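Mevalonate 3-kinase (Thermoplasma acidophilum, PDB 4RKS) catalyses the ATP-dependent phosphorylation of (R)-mevalonate to (R)-3-phosphomevalonate, a step of the alternative mevalonate pathway to isoprenoids in extreme acidophiles. Local coordinates at residues 21-25 and 106-110; 30-36 and 53-59; 37-41 and 211-215; 127-132 and 158-164; 222-226 and 253-257. All blocks are in the same frame, centred on the assembly; numbering follows the deposited sequence.

Contact 1. Residues 21-25 and 106-110; sequences TYRSI and EAFGT
Tyr22 and Ala107 supply the one hydrogen bond that ties the start of the modelled chain to the end of helix 101-108. The backbone N of Tyr22 lies 2.9 Å from Ala107 O, and the bond is almost straight (177° at the hydrogen). Since Ala107 belongs to the last helical turn, where a helix runs short of its own amides, the incoming chain provides the donor. A weaker CA-H...O contact runs the other way, with Phe108 CA 3.4 Å from Tyr22 O.

The largest share of the contact falls to the buried ring of Phe108, which is laid against the backbone of residues 22-25. Its CD1 comes within 3.2 Å of Tyr22 O, the peptide carbonyl of Arg23 covers one face, and CB of Tyr22 lies in the ring plane, 3.9 Å from Phe108 CE1. With CG anti to the carbonyl carbon (chi1 -64°), the ring is carried onto this backbone, and its CZ reaches to 4.3 Å from Ile25 CG2. Leu141 of helix 128-141 packs on both Phe108 and Ile25.

Thr21 packs on the helix end, its CB 3.5 Å from Ala107 O and its methyl CG2 3.8 Å from Gly109 N, just where positive phi (91°) takes the chain out of the helix.

On the strand side, Arg23 and Ser24 together face Glu337 in a classic beta bulge, and strand 24-34 bonds to strand 66-73. The arrangement as a whole is a helix end docked against the start of strand 24-34 in the N-terminal lobe of a GHMP kinase.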
# COMPACT_ATOMS: atom_id res chain seq x y z
N THR A 21 -32.94 9.41 -6.29
CA THR A 21 -31.68 8.70 -6.51
C THR A 21 -30.55 9.65 -6.93
O THR A 21 -30.79 10.80 -7.30
CB THR A 21 -31.83 7.58 -7.57
OG1 THR A 21 -32.53 8.07 -8.73
CG2 THR A 21 -32.61 6.40 -7.00
N TYR A 22 -29.32 9.16 -6.86
CA TYR A 22 -28.15 9.92 -7.30
C TYR A 22 -27.60 9.36 -8.61
O TYR A 22 -28.09 8.34 -9.10
CB TYR A 22 -27.05 9.90 -6.23
CG TYR A 22 -27.47 10.51 -4.90
CD1 TYR A 22 -27.30 11.86 -4.66
CD2 TYR A 22 -28.03 9.72 -3.90
CE1 TYR A 22 -27.69 12.43 -3.44
CE2 TYR A 22 -28.41 10.27 -2.68
CZ TYR A 22 -28.24 11.63 -2.46
OH TYR A 22 -28.61 12.19 -1.26
N ARG A 23 -26.59 10.02 -9.17
CA ARG A 23 -25.99 9.56 -10.43
C ARG A 23 -24.55 9.06 -10.27
O ARG A 23 -24.11 8.21 -11.02
CB ARG A 23 -26.03 10.68 -11.46
CG ARG A 23 -27.45 11.05 -11.85
CD ARG A 23 -27.53 12.46 -12.41
NE ARG A 23 -28.89 12.78 -12.85
CZ ARG A 23 -29.30 12.68 -14.11
NH1 ARG A 23 -28.47 12.28 -15.06
NH2 ARG A 23 -30.55 12.98 -14.42
N SER A 24 -23.82 9.60 -9.29
CA SER A 24 -22.42 9.25 -9.12
C SER A 24 -21.90 9.55 -7.72
O SER A 24 -22.49 10.32 -6.97
CB SER A 24 -21.56 9.99 -10.13
OG SER A 24 -21.41 11.34 -9.72
N ILE A 25 -20.76 8.95 -7.38
CA ILE A 25 -20.07 9.31 -6.15
C ILE A 25 -18.57 9.25 -6.39
O ILE A 25 -18.08 8.40 -7.12
CB ILE A 25 -20.46 8.38 -4.96
CG1 ILE A 25 -19.86 8.91 -3.65
CG2 ILE A 25 -20.03 6.93 -5.21
CD1 ILE A 25 -20.39 8.22 -2.40
N GLU A 106 -30.02 0.77 -4.86
CA GLU A 106 -30.66 1.67 -3.90
C GLU A 106 -30.23 3.11 -4.12
O GLU A 106 -31.05 4.03 -4.09
CB GLU A 106 -30.33 1.23 -2.47
CG GLU A 106 -30.67 2.27 -1.41
CD GLU A 106 -32.15 2.28 -1.04
OE1 GLU A 106 -32.91 1.45 -1.59
OE2 GLU A 106 -32.54 3.11 -0.19
N ALA A 107 -28.94 3.31 -4.34
CA ALA A 107 -28.39 4.65 -4.43
C ALA A 107 -28.63 5.29 -5.80
O ALA A 107 -28.90 6.49 -5.89
CB ALA A 107 -26.90 4.61 -4.12
N PHE A 108 -28.52 4.50 -6.87
CA PHE A 108 -28.55 5.06 -8.22
C PHE A 108 -29.78 4.65 -9.04
O PHE A 108 -30.06 5.25 -10.07
CB PHE A 108 -27.30 4.65 -8.99
CG PHE A 108 -26.01 5.18 -8.42
CD1 PHE A 108 -25.99 6.34 -7.67
CD2 PHE A 108 -24.81 4.52 -8.66
CE1 PHE A 108 -24.79 6.82 -7.15
CE2 PHE A 108 -23.62 5.00 -8.16
CZ PHE A 108 -23.61 6.15 -7.40
N GLY A 109 -30.49 3.62 -8.60
CA GLY A 109 -31.66 3.18 -9.35
C GLY A 109 -31.32 2.12 -10.38
O GLY A 109 -32.18 1.67 -11.14
N THR A 110 -30.06 1.70 -10.37
CA THR A 110 -29.60 0.64 -11.28
C THR A 110 -28.42 -0.12 -10.68
O THR A 110 -27.63 0.43 -9.91
CB THR A 110 -29.20 1.23 -12.66
OG1 THR A 110 -28.65 0.20 -13.47
CG2 THR A 110 -28.18 2.34 -12.51

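Contact 2. Residues 30-36 and 53-59; sequences YPTIGVV and SAGIAYS. With MEV ((R)-mevalonate), chain C.
The ring of Tyr58 has Pro31 over one face and the Thr32 carbonyl at its edge. Pro31 CG stands 3.7 Å from the ring centroid, displaced toward the CZ rim, a CH-pi contact in which the two side chains cross at about a right angle. In the ring plane, Tyr58 CE1 lies 3.6 Å from Thr32 O, while Ile33 CG1 meets Tyr58 CD1 obliquely at 3.5 Å. The first torsion of Tyr58 (chi1 73°) sets CG between the backbone N and the carbonyl carbon, folding the ring back over the neighbouring strand. Tyr30 adds its CB, 3.4 Å from Tyr58 O.

Beneath these groups the strands run antiparallel, and Ile33 and Ile56 form a hydrogen-bonded pair. Their side chains share a face with Ala54 and Val36; Thr32 and Ala57 point to the other. Further along, a classic beta bulge shifts the register: Val35 and Val36 both face Ala54, whose O accepts from Val35 N at 2.7 Å and from Val36 N at 3.1 Å. Both donors stand above the same face of the carbonyl plane. Just before the bulge, side-chain-free Gly34 brings CA to 3.4 Å from mevalonate O3, making this strand end part of the substrate pocket.

Strand 53-59 pairs on its other side with strands 169-174 and 321-327. Val35 and Val36 pack on helix 220-238, whereas Thr32 touches Arg163 and Ser164 of helix 161-166, so the strand pair lies between helices of the two family regions.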
# COMPACT_ATOMS: atom_id res chain seq x y z
N TYR A 30 -4.97 6.95 -0.55
CA TYR A 30 -3.53 7.21 -0.63
C TYR A 30 -2.75 5.91 -0.77
O TYR A 30 -3.14 4.90 -0.20
CB TYR A 30 -3.08 8.01 0.61
CG TYR A 30 -3.88 9.28 0.70
CD1 TYR A 30 -3.63 10.33 -0.17
CD2 TYR A 30 -4.95 9.39 1.58
CE1 TYR A 30 -4.38 11.47 -0.14
CE2 TYR A 30 -5.72 10.54 1.62
CZ TYR A 30 -5.42 11.57 0.75
OH TYR A 30 -6.17 12.72 0.76
N PRO A 31 -1.62 5.95 -1.51
CA PRO A 31 -0.78 4.77 -1.70
C PRO A 31 -0.10 4.33 -0.41
O PRO A 31 -0.15 5.00 0.62
CB PRO A 31 0.24 5.23 -2.75
CG PRO A 31 0.37 6.71 -2.49
CD PRO A 31 -1.03 7.16 -2.12
N THR A 32 0.52 3.16 -0.46
CA THR A 32 1.02 2.57 0.76
C THR A 32 2.46 2.06 0.61
O THR A 32 2.95 1.86 -0.50
CB THR A 32 0.11 1.40 1.24
OG1 THR A 32 0.18 0.33 0.30
CG2 THR A 32 -1.34 1.86 1.33
N ILE A 33 3.11 1.90 1.76
CA ILE A 33 4.45 1.32 1.88
C ILE A 33 4.40 0.19 2.91
O ILE A 33 3.91 0.39 4.03
CB ILE A 33 5.49 2.37 2.33
CG1 ILE A 33 5.68 3.44 1.25
CG2 ILE A 33 6.83 1.70 2.67
CD1 ILE A 33 6.33 4.73 1.75
N GLY A 34 4.89 -0.98 2.54
CA GLY A 34 4.98 -2.08 3.49
C GLY A 34 5.98 -1.82 4.62
O GLY A 34 7.04 -1.25 4.40
N VAL A 35 5.64 -2.25 5.83
CA VAL A 35 6.53 -2.15 7.00
C VAL A 35 6.95 -3.55 7.48
O VAL A 35 8.12 -3.78 7.84
CB VAL A 35 5.84 -1.35 8.14
CG1 VAL A 35 6.53 -1.58 9.48
CG2 VAL A 35 5.80 0.14 7.80
N VAL A 36 6.00 -4.47 7.51
CA VAL A 36 6.32 -5.91 7.53
C VAL A 36 5.84 -6.41 6.18
O VAL A 36 4.65 -6.31 5.86
CB VAL A 36 5.65 -6.67 8.70
CG1 VAL A 36 5.90 -8.19 8.61
CG2 VAL A 36 6.17 -6.13 10.04
N SER A 53 1.19 -9.13 7.68
CA SER A 53 2.02 -8.03 7.20
C SER A 53 1.61 -6.74 7.88
O SER A 53 0.63 -6.72 8.62
CB SER A 53 1.92 -7.89 5.68
OG SER A 53 0.56 -7.76 5.27
N ALA A 54 2.38 -5.67 7.65
CA ALA A 54 2.06 -4.36 8.20
C ALA A 54 2.43 -3.25 7.20
O ALA A 54 3.28 -3.44 6.33
CB ALA A 54 2.78 -4.13 9.55
N GLY A 55 1.79 -2.10 7.31
CA GLY A 55 2.09 -1.03 6.38
C GLY A 55 1.65 0.35 6.82
O GLY A 55 0.95 0.50 7.82
N ILE A 56 2.06 1.35 6.04
CA ILE A 56 1.64 2.74 6.25
C ILE A 56 1.05 3.30 4.97
O ILE A 56 1.48 2.92 3.88
CB ILE A 56 2.82 3.66 6.64
CG1 ILE A 56 4.01 3.35 5.73
CG2 ILE A 56 3.17 3.55 8.09
CD1 ILE A 56 5.22 4.25 5.95
N ALA A 57 0.08 4.21 5.09
CA ALA A 57 -0.34 5.02 3.95
C ALA A 57 0.50 6.30 3.91
O ALA A 57 0.82 6.86 4.96
CB ALA A 57 -1.81 5.35 4.02
N TYR A 58 0.87 6.76 2.71
CA TYR A 58 1.66 7.99 2.59
C TYR A 58 1.08 8.92 1.53
O TYR A 58 0.27 8.51 0.70
CB TYR A 58 3.11 7.66 2.25
CG TYR A 58 3.33 7.20 0.81
CD1 TYR A 58 3.21 5.86 0.46
CD2 TYR A 58 3.66 8.11 -0.20
CE1 TYR A 58 3.42 5.43 -0.84
CE2 TYR A 58 3.85 7.69 -1.51
CZ TYR A 58 3.73 6.35 -1.82
OH TYR A 58 3.92 5.90 -3.11
N SER A 59 1.51 10.18 1.57
CA SER A 59 1.33 11.09 0.44
C SER A 59 2.50 12.06 0.50
O SER A 59 3.49 11.75 1.16
CB SER A 59 -0.01 11.83 0.51
OG SER A 59 -0.33 12.43 -0.74
C8 MEV C . 2.50 -6.08 -1.38
O8 MEV C . 1.46 -6.78 -2.03
C2 MEV C . 3.81 -6.55 -1.98
C3 MEV C . 5.05 -5.71 -1.69
O7 MEV C . 4.84 -4.34 -1.92
C4 MEV C . 5.51 -5.90 -0.26
C5 MEV C . 4.78 -5.01 0.73
O3 MEV C . 4.61 -3.77 0.51
O4 MEV C . 4.32 -5.52 1.78
C6 MEV C . 6.13 -6.20 -2.64

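Contact 3. Residues 37-41 and 211-215; sequences LLGGI and HQNIV. With MEV ((R)-mevalonate), chain C.
Leu38 and His211 meet beside mevalonate, and the substrate oxygen O4 is gripped there by Leu38 N at 2.8 Å and by Arg163 NH2 from outside the two segments. The amide bond is nearly straight, 175° at the hydrogen, so the main chain of Leu38 itself takes part in binding the substrate. Its side chain crosses that of His211 at about a right angle, with Leu38 CD2 4.1 Å from the ring atom CE1.

The loop and the helix are joined directly by Gly40 N, which donates to His211 ND1 at 3.0 Å from a position tilted out of the ring plane. Over one face of the imidazole sits Ile41 CD1, a CH-pi contact 3.9 Å from the centroid. A water bridges the backbones, accepting from Ile41 N at 2.9 Å and donating a weak bond to His211 O.

Aliphatic side chains pressed on the glycine backbone complete the joint. Ile214 CG2 lies 3.5 Å from Gly39 C, and Val215 CG2 touches Gly40 CA. Gly40 adopts positive phi (116°), and Gly39 O is hydrogen-bonded to Tyr220 OH.

Both imidazole nitrogens are thus engaged: ND1 accepts from the Gly40 amide while NE2 is hydrogen-bonded to Glu159 OE2. This probably fixes the rotation of the ring and keeps its edge beside mevalonate O8.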
# COMPACT_ATOMS: atom_id res chain seq x y z
N LEU A 37 6.78 -6.89 5.38
CA LEU A 37 6.59 -6.98 3.95
C LEU A 37 5.88 -8.25 3.54
O LEU A 37 6.26 -9.34 3.97
CB LEU A 37 7.95 -6.88 3.24
CG LEU A 37 8.66 -5.55 3.49
CD1 LEU A 37 10.08 -5.56 2.90
CD2 LEU A 37 7.83 -4.43 2.91
N LEU A 38 4.86 -8.12 2.69
CA LEU A 38 4.09 -9.28 2.26
C LEU A 38 4.71 -10.02 1.07
O LEU A 38 5.07 -9.42 0.06
CB LEU A 38 2.66 -8.87 1.89
CG LEU A 38 1.80 -10.02 1.39
CD1 LEU A 38 1.53 -10.99 2.53
CD2 LEU A 38 0.50 -9.48 0.81
N GLY A 39 4.81 -11.34 1.20
CA GLY A 39 5.16 -12.19 0.08
C GLY A 39 4.32 -13.45 0.14
O GLY A 39 4.45 -14.24 1.09
N GLY A 40 3.48 -13.64 -0.87
CA GLY A 40 2.67 -14.84 -0.95
C GLY A 40 1.19 -14.56 -0.85
O GLY A 40 0.72 -13.88 0.07
N ILE A 41 0.44 -15.10 -1.81
CA ILE A 41 -1.00 -14.92 -1.88
C ILE A 41 -1.67 -16.31 -1.95
O ILE A 41 -1.21 -17.19 -2.69
CB ILE A 41 -1.35 -14.01 -3.11
CG1 ILE A 41 -1.92 -12.68 -2.64
CG2 ILE A 41 -2.28 -14.69 -4.09
CD1 ILE A 41 -0.97 -11.90 -1.80
N HIS A 211 5.27 -12.54 -5.42
CA HIS A 211 4.38 -13.52 -4.80
C HIS A 211 4.62 -14.94 -5.32
O HIS A 211 4.71 -15.90 -4.54
CB HIS A 211 2.92 -13.12 -5.03
CG HIS A 211 2.52 -11.87 -4.30
ND1 HIS A 211 2.94 -11.59 -3.02
CD2 HIS A 211 1.75 -10.82 -4.69
CE1 HIS A 211 2.44 -10.43 -2.64
NE2 HIS A 211 1.71 -9.94 -3.63
N GLN A 212 4.72 -15.09 -6.63
CA GLN A 212 4.89 -16.42 -7.22
C GLN A 212 6.22 -17.08 -6.79
O GLN A 212 6.26 -18.27 -6.49
CB GLN A 212 4.81 -16.34 -8.75
CG GLN A 212 4.84 -17.69 -9.46
CD GLN A 212 4.63 -17.59 -10.97
OE1 GLN A 212 4.73 -16.50 -11.55
NE2 GLN A 212 4.35 -18.72 -11.60
N ASN A 213 7.30 -16.32 -6.74
CA ASN A 213 8.60 -16.95 -6.46
C ASN A 213 8.94 -17.09 -4.97
O ASN A 213 9.57 -18.07 -4.58
CB ASN A 213 9.71 -16.19 -7.17
CG ASN A 213 9.72 -16.47 -8.65
OD1 ASN A 213 10.52 -17.26 -9.14
ND2 ASN A 213 8.82 -15.83 -9.37
N ILE A 214 8.53 -16.13 -4.14
CA ILE A 214 8.92 -16.16 -2.74
C ILE A 214 8.49 -17.45 -2.04
O ILE A 214 9.19 -17.96 -1.17
CB ILE A 214 8.38 -14.95 -1.94
CG1 ILE A 214 9.25 -14.74 -0.70
CG2 ILE A 214 6.88 -15.14 -1.56
CD1 ILE A 214 8.69 -13.75 0.28
N VAL A 215 7.35 -18.00 -2.43
CA VAL A 215 6.83 -19.20 -1.78
C VAL A 215 7.66 -20.44 -2.16
O VAL A 215 7.56 -21.49 -1.54
CB VAL A 215 5.33 -19.42 -2.14
CG1 VAL A 215 4.72 -20.51 -1.27
CG2 VAL A 215 4.55 -18.11 -1.93
C8 MEV C . 2.50 -6.08 -1.38
O8 MEV C . 1.46 -6.78 -2.03
C2 MEV C . 3.81 -6.55 -1.98
C3 MEV C . 5.05 -5.71 -1.69
O7 MEV C . 4.84 -4.34 -1.92
C4 MEV C . 5.51 -5.90 -0.26
C5 MEV C . 4.78 -5.01 0.73
O3 MEV C . 4.61 -3.77 0.51
O4 MEV C . 4.32 -5.52 1.78
C6 MEV C . 6.13 -6.20 -2.64
O HOH W 1 1.73 -16.61 -3.98

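Contact 4. Residues 127-132 and 158-164; sequences SDAGAA and SESAGRS. With MEV ((R)-mevalonate), chain C.
Ser164 turns its OG anti to its own backbone N (chi1 178°), which sets the hydroxyl 3.4 Å from Ala132 CB on the facing helix, where it is hydrogen-bonded to Tyr30 O. The helices pack here through small groups, and Ala131 CB lies 3.6 Å from Ala161 CB. Nearby, the oxygens of Asp128 and Ser158 are modelled too close together, so the exact place of Asp128 OD1 is doubtful, as is the weak bond it receives from Ser160 N.

Ser127, an ATP-binding residue, caps helix 128-141 by accepting Gly130 N on its OG at 3.1 Å. This is the phosphate-binding loop and following helix of the GHMP kinase fold, here set against a type I turn from Ser158 to Ala161.

The turn itself carries Glu159 and Ser160, and the helix that follows it carries Arg163. Extended from CG to NE, Arg163 holds the mevalonate carboxylate with two nitrogens, NH1 at 2.9 Å from O3 and NH2 at 2.6 Å from O4. Ser160 OG stands 3.7 Å above the guanidinium plane. Glu159 bends at chi2 and brings OE2, also hydrogen-bonded to His211, to 2.7 Å from mevalonate O8; Arg47 forms a salt bridge with its OE1.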
# COMPACT_ATOMS: atom_id res chain seq x y z
N SER A 127 -4.18 -0.18 -7.99
CA SER A 127 -3.24 -0.09 -6.87
C SER A 127 -3.98 -0.32 -5.56
O SER A 127 -5.21 -0.46 -5.56
CB SER A 127 -2.56 1.28 -6.85
OG SER A 127 -3.49 2.31 -6.53
N ASP A 128 -3.25 -0.35 -4.45
CA ASP A 128 -3.87 -0.38 -3.11
C ASP A 128 -4.83 0.79 -2.91
O ASP A 128 -5.95 0.60 -2.43
CB ASP A 128 -2.81 -0.35 -2.01
CG ASP A 128 -2.10 -1.69 -1.83
OD1 ASP A 128 -2.63 -2.74 -2.27
OD2 ASP A 128 -1.01 -1.70 -1.21
N ALA A 129 -4.38 2.00 -3.25
CA ALA A 129 -5.20 3.20 -3.16
C ALA A 129 -6.45 3.11 -4.04
O ALA A 129 -7.52 3.57 -3.66
CB ALA A 129 -4.38 4.45 -3.54
N GLY A 130 -6.30 2.53 -5.22
CA GLY A 130 -7.43 2.38 -6.12
C GLY A 130 -8.47 1.46 -5.49
O GLY A 130 -9.66 1.78 -5.47
N ALA A 131 -8.00 0.34 -4.95
CA ALA A 131 -8.86 -0.63 -4.30
C ALA A 131 -9.59 -0.00 -3.11
O ALA A 131 -10.81 -0.06 -3.01
CB ALA A 131 -8.06 -1.84 -3.84
N ALA A 132 -8.82 0.60 -2.20
CA ALA A 132 -9.41 1.24 -1.03
C ALA A 132 -10.41 2.34 -1.41
O ALA A 132 -11.44 2.51 -0.75
CB ALA A 132 -8.30 1.80 -0.14
N SER A 158 -6.58 -5.49 -5.09
CA SER A 158 -5.21 -5.36 -4.62
C SER A 158 -5.08 -5.93 -3.21
O SER A 158 -5.84 -5.55 -2.33
CB SER A 158 -4.76 -3.90 -4.64
OG SER A 158 -3.49 -3.75 -4.03
N GLU A 159 -4.12 -6.82 -3.01
CA GLU A 159 -4.07 -7.62 -1.79
C GLU A 159 -3.80 -6.80 -0.53
O GLU A 159 -4.11 -7.27 0.57
CB GLU A 159 -3.02 -8.74 -1.92
CG GLU A 159 -1.60 -8.26 -2.19
CD GLU A 159 -1.31 -8.02 -3.67
OE1 GLU A 159 -2.24 -8.19 -4.51
OE2 GLU A 159 -0.16 -7.67 -4.01
N SER A 160 -3.25 -5.60 -0.67
CA SER A 160 -2.99 -4.72 0.48
C SER A 160 -3.94 -3.51 0.54
O SER A 160 -3.56 -2.42 0.99
CB SER A 160 -1.54 -4.24 0.48
OG SER A 160 -0.64 -5.33 0.60
N ALA A 161 -5.18 -3.70 0.09
CA ALA A 161 -6.18 -2.64 0.08
C ALA A 161 -6.42 -2.08 1.48
O ALA A 161 -6.70 -0.88 1.64
CB ALA A 161 -7.48 -3.16 -0.52
N GLY A 162 -6.32 -2.94 2.49
CA GLY A 162 -6.62 -2.54 3.86
C GLY A 162 -5.71 -1.47 4.42
O GLY A 162 -6.11 -0.69 5.29
N ARG A 163 -4.46 -1.43 3.95
CA ARG A 163 -3.51 -0.42 4.39
C ARG A 163 -4.06 0.96 4.06
O ARG A 163 -4.02 1.88 4.86
CB ARG A 163 -2.15 -0.61 3.71
CG ARG A 163 -1.34 -1.81 4.15
CD ARG A 163 -0.14 -2.00 3.18
NE ARG A 163 0.72 -3.12 3.55
CZ ARG A 163 1.80 -3.50 2.87
NH1 ARG A 163 2.16 -2.86 1.77
NH2 ARG A 163 2.52 -4.53 3.30
N SER A 164 -4.58 1.08 2.85
CA SER A 164 -5.05 2.36 2.37
C SER A 164 -6.47 2.65 2.85
O SER A 164 -6.85 3.80 3.01
CB SER A 164 -4.97 2.40 0.84
OG SER A 164 -5.48 3.63 0.35
C8 MEV C . 2.50 -6.08 -1.38
O8 MEV C . 1.46 -6.78 -2.03
C2 MEV C . 3.81 -6.55 -1.98
C3 MEV C . 5.05 -5.71 -1.69
O7 MEV C . 4.84 -4.34 -1.92
C4 MEV C . 5.51 -5.90 -0.26
C5 MEV C . 4.78 -5.01 0.73
O3 MEV C . 4.61 -3.77 0.51
O4 MEV C . 4.32 -5.52 1.78
C6 MEV C . 6.13 -6.20 -2.64

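Contact 5. Residues 222-226 and 253-257; sequences ARKKH and DTEEY
Arg223 and Tyr257, whose CA atoms come closest at 7.9 Å, lie on two helical segments that run nearly antiparallel, their local axes at 170°. Those axes are 11.7 Å apart, a wide spacing that long polar side chains span.

Arg223 does most of the bridging. Its chain bends at chi2 (60°) and presents the guanidinium end-on to Asp253, one nitrogen to each oxygen: NH1 lies 2.8 Å from OD1 and NH2 2.8 Å from OD2. The two planes are 49° apart, so the pair is bidentate without being coplanar; OD1 is met from above the carboxylate plane, OD2 on its syn side. Tyr257 CB covers one face of the guanidinium, and its ring atom CD1 lies 4.0 Å from Arg223 NH2.

The two segments belong to successive helices, 220-238 and 243-262, which form an antiparallel helical hairpin in the C-terminal region of this GHMP kinase. The same charged pair also clasps the mevalonate-binding loop, for Asp253 OD2 accepts from Leu37 N and Arg223 NH2 donates to Leu37 O. His230 ND1 is a further partner of Asp253 OD1.

Glu256, extended beyond CG, widens the salt-bridge network. Its OE2 receives His226 ND1 at 3.1 Å and a weak bond from Arg223 NH1 at 3.4 Å, while Arg223 CD lies alongside at 3.3 Å. The imidazole stands nearly perpendicular to the carboxylate and meets OE2 from above the carboxylate plane. Beyond this polar layer, Tyr257 touches mevalonate and gives a weak hydrogen bond to Leu38 O.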
# COMPACT_ATOMS: atom_id res chain seq x y z
N ALA A 222 9.53 -20.25 7.71
CA ALA A 222 10.02 -19.46 8.84
C ALA A 222 9.76 -17.97 8.65
O ALA A 222 9.55 -17.24 9.62
CB ALA A 222 11.51 -19.70 9.04
N ARG A 223 9.79 -17.52 7.40
CA ARG A 223 9.53 -16.12 7.08
C ARG A 223 8.12 -15.74 7.52
O ARG A 223 7.92 -14.68 8.11
CB ARG A 223 9.71 -15.87 5.58
CG ARG A 223 9.19 -14.52 5.07
CD ARG A 223 9.86 -13.33 5.74
NE ARG A 223 9.15 -12.09 5.44
CZ ARG A 223 9.24 -10.98 6.17
NH1 ARG A 223 10.02 -10.94 7.24
NH2 ARG A 223 8.54 -9.90 5.82
N LYS A 224 7.16 -16.61 7.25
CA LYS A 224 5.77 -16.34 7.62
C LYS A 224 5.62 -16.19 9.12
O LYS A 224 4.86 -15.34 9.59
CB LYS A 224 4.84 -17.46 7.11
CG LYS A 224 4.73 -17.49 5.59
CD LYS A 224 4.32 -18.85 5.11
CE LYS A 224 3.01 -19.27 5.69
NZ LYS A 224 2.54 -20.53 5.06
N LYS A 225 6.33 -17.01 9.88
CA LYS A 225 6.31 -16.92 11.34
C LYS A 225 7.04 -15.66 11.83
O LYS A 225 6.57 -14.98 12.75
CB LYS A 225 6.91 -18.18 11.96
CG LYS A 225 6.01 -19.40 11.78
CD LYS A 225 6.43 -20.54 12.70
CE LYS A 225 5.46 -21.70 12.60
NZ LYS A 225 5.66 -22.66 13.72
N HIS A 226 8.18 -15.36 11.22
CA HIS A 226 8.96 -14.16 11.53
C HIS A 226 8.14 -12.90 11.26
O HIS A 226 8.26 -11.89 11.97
CB HIS A 226 10.26 -14.11 10.72
CG HIS A 226 11.28 -15.13 11.12
ND1 HIS A 226 12.29 -15.54 10.28
CD2 HIS A 226 11.45 -15.82 12.27
CE1 HIS A 226 13.04 -16.44 10.89
NE2 HIS A 226 12.55 -16.63 12.10
N ASP A 253 13.31 -6.14 8.72
CA ASP A 253 12.37 -6.93 7.93
C ASP A 253 12.69 -6.84 6.45
O ASP A 253 12.67 -7.84 5.74
CB ASP A 253 10.93 -6.47 8.18
CG ASP A 253 9.90 -7.51 7.72
OD1 ASP A 253 9.69 -8.48 8.48
OD2 ASP A 253 9.33 -7.35 6.62
N THR A 254 12.98 -5.62 5.98
CA THR A 254 13.35 -5.38 4.59
C THR A 254 14.56 -6.23 4.19
O THR A 254 14.58 -6.83 3.11
CB THR A 254 13.67 -3.87 4.35
OG1 THR A 254 12.46 -3.11 4.35
CG2 THR A 254 14.37 -3.66 3.02
N GLU A 255 15.56 -6.29 5.05
CA GLU A 255 16.78 -7.03 4.73
C GLU A 255 16.56 -8.55 4.69
O GLU A 255 17.07 -9.23 3.80
CB GLU A 255 17.89 -6.64 5.73
CG GLU A 255 18.27 -5.15 5.59
CD GLU A 255 19.22 -4.61 6.67
OE1 GLU A 255 19.24 -5.14 7.80
OE2 GLU A 255 19.94 -3.63 6.37
N GLU A 256 15.80 -9.08 5.63
CA GLU A 256 15.41 -10.50 5.61
C GLU A 256 14.60 -10.86 4.36
O GLU A 256 14.86 -11.85 3.69
CB GLU A 256 14.60 -10.83 6.86
CG GLU A 256 13.95 -12.21 6.83
CD GLU A 256 13.10 -12.47 8.07
OE1 GLU A 256 13.29 -11.76 9.08
OE2 GLU A 256 12.25 -13.38 8.02
N TYR A 257 13.61 -10.03 4.06
CA TYR A 257 12.73 -10.23 2.91
C TYR A 257 13.51 -10.27 1.61
O TYR A 257 13.32 -11.16 0.78
CB TYR A 257 11.69 -9.12 2.89
CG TYR A 257 10.62 -9.14 1.83
CD1 TYR A 257 9.54 -10.03 1.92
CD2 TYR A 257 10.64 -8.23 0.80
CE1 TYR A 257 8.53 -10.00 0.98
CE2 TYR A 257 9.63 -8.20 -0.14
CZ TYR A 257 8.59 -9.08 -0.05
OH TYR A 257 7.60 -9.02 -1.00

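Overall arrangement
Contacts 2 to 5 are buried and each touches mevalonate, contact 5 through Tyr257; contact 1 is partly exposed and remote from it, its centre about 29 Å from that of the chain. Contacts 1 and 2 use opposite ends of strand 24-34, one docked on a helix end, the other paired strand to strand. Contacts 2, 3 and 4 adjoin one another around the substrate. Contact 5, farther out, is the one with a salt-bridge network across its segments; it reaches contact 3 through Leu37 and contact 2 where Val36 meets Asp253. Chemistry follows place: backbone pairing, an aromatic contact and small residues near the centre, an aromatic ring on strand backbone at contact 1, charged bridges between the widely spaced C-terminal helices.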